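Local structure of mediator of RNA polymerase II transcription subunit 18 (Schizosaccharomyces pombe, 3C0T) at residues 191-194 and 200-203. The protein serves as a subunit of Mediator, the coactivator complex that relays signals from gene-specific regulators to the RNA polymerase II transcription machinery. Numbering follows the deposited sequence.
Sequences KVKT and CDLK
Lys-193 and Leu-202 make most of this contact, which joins the C-terminal helix 179-196 of the Med18 beta-barrel to the extended C-terminal tail, which returns past it at a slant after a short connection. The apolar packing is carried by Leu-202, whose CB is directed at the helix and whose CD1 stops 4.2 Å from Lys-193 CA, against the helix backbone. Alongside, Lys-193 CG lies 4.4 Å from Leu-202 CB, the aliphatic part of the lysine passing the root of the leucine. Both side chains also touch Leu-6 of strand 2-10, while Leu-202 and Val-192 share Val-169 of strand 165-173, which places the buried leucine between helix and barrel wall. The tail is tied to the same wall by backbone hydrogen bonding between Lys-203 and Leu-7.

The polar part lies at the outer margin. Lys-193 leaves the helix with CG anti to N (chi1 -175°) and runs nearly straight to a bend at chi4 (-60°), bringing CE and NZ out in front of the Leu-202 carbonyl oxygen, each 3.1 Å from O. Asp-201 turns its CB away from the helix, yet its carboxylate swings back and Asp-201 OD1 comes to 4.4 Å from Lys-193 NZ, too far for a salt bridge but probably mildly attractive. A water spans this gap, accepting a hydrogen bond from Lys-193 NZ at 2.9 Å and donating a weak one to Asp-201 OD1 at 3.4 Å.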
loop_
_atom_site.group_PDB
_atom_site.type_symbol
_atom_site.label_atom_id
_atom_site.label_comp_id
_atom_site.label_asym_id
_atom_site.label_seq_id
_atom_site.Cartn_x
_atom_site.Cartn_y
_atom_site.Cartn_z
ATOM N N LYS A 191 -20.004 -4.130 -3.920
ATOM C CA LYS A 191 -20.873 -3.198 -3.220
ATOM C C LYS A 191 -20.146 -1.863 -2.998
ATOM O O LYS A 191 -20.708 -0.794 -3.240
ATOM C CB LYS A 191 -21.289 -3.776 -1.863
ATOM C CG LYS A 191 -22.037 -5.113 -1.910
ATOM C CD LYS A 191 -22.496 -5.477 -0.505
ATOM C CE LYS A 191 -23.250 -6.797 -0.441
ATOM N NZ LYS A 191 -22.365 -7.986 -0.410
ATOM N N VAL A 192 -18.900 -1.929 -2.528
ATOM C CA VAL A 192 -18.118 -0.725 -2.275
ATOM C C VAL A 192 -17.857 0.018 -3.586
ATOM O O VAL A 192 -17.901 1.239 -3.633
ATOM C CB VAL A 192 -16.770 -1.079 -1.591
ATOM C CG1 VAL A 192 -15.951 0.180 -1.332
ATOM C CG2 VAL A 192 -17.040 -1.806 -0.292
ATOM N N LYS A 193 -17.602 -0.729 -4.655
ATOM C CA LYS A 193 -17.347 -0.130 -5.958
ATOM C C LYS A 193 -18.501 0.766 -6.410
ATOM O O LYS A 193 -18.276 1.917 -6.800
ATOM C CB LYS A 193 -17.117 -1.220 -7.007
ATOM C CG LYS A 193 -16.732 -0.712 -8.397
ATOM C CD LYS A 193 -16.762 -1.856 -9.403
ATOM C CE LYS A 193 -15.874 -1.593 -10.614
ATOM N NZ LYS A 193 -16.263 -0.370 -11.371
ATOM N N THR A 194 -19.733 0.259 -6.373
ATOM C CA THR A 194 -20.850 1.085 -6.812
ATOM C C THR A 194 -21.103 2.199 -5.807
ATOM O O THR A 194 -21.569 3.278 -6.169
ATOM C CB THR A 194 -22.165 0.258 -7.051
ATOM O OG1 THR A 194 -23.144 0.590 -6.059
ATOM C CG2 THR A 194 -21.886 -1.214 -7.016
ATOM N N CYS A 200 -15.320 8.180 -8.128
ATOM C CA CYS A 200 -14.024 7.571 -8.401
ATOM C C CYS A 200 -14.170 6.244 -9.114
ATOM O O CYS A 200 -14.940 5.390 -8.685
ATOM C CB CYS A 200 -13.223 7.346 -7.114
ATOM S SG CYS A 200 -11.559 6.663 -7.456
ATOM N N ASP A 201 -13.421 6.067 -10.194
ATOM C CA ASP A 201 -13.487 4.830 -10.945
ATOM C C ASP A 201 -12.513 3.810 -10.375
ATOM O O ASP A 201 -11.303 4.040 -10.327
ATOM C CB ASP A 201 -13.183 5.079 -12.424
ATOM C CG ASP A 201 -13.269 3.808 -13.259
ATOM O OD1 ASP A 201 -14.314 3.115 -13.210
ATOM O OD2 ASP A 201 -12.287 3.499 -13.969
ATOM N N LEU A 202 -13.057 2.679 -9.941
ATOM C CA LEU A 202 -12.250 1.615 -9.370
ATOM C C LEU A 202 -12.181 0.414 -10.304
ATOM O O LEU A 202 -13.205 -0.056 -10.814
ATOM C CB LEU A 202 -12.827 1.187 -8.021
ATOM C CG LEU A 202 -12.827 2.231 -6.901
ATOM C CD1 LEU A 202 -13.562 1.666 -5.687
ATOM C CD2 LEU A 202 -11.393 2.609 -6.536
ATOM N N LYS A 203 -10.969 -0.075 -10.536
ATOM C CA LYS A 203 -10.784 -1.232 -11.392
ATOM C C LYS A 203 -9.571 -2.066 -11.028
ATOM O O LYS A 203 -8.732 -1.665 -10.223
ATOM C CB LYS A 203 -10.700 -0.814 -12.866
ATOM C CG LYS A 203 -10.285 0.624 -13.125
ATOM C CD LYS A 203 -8.811 0.872 -12.875
ATOM C CE LYS A 203 -8.473 2.339 -13.147
ATOM N NZ LYS A 203 -7.046 2.687 -12.885
HETATM O O HOH W 1 -14.925 -0.134 -13.886
#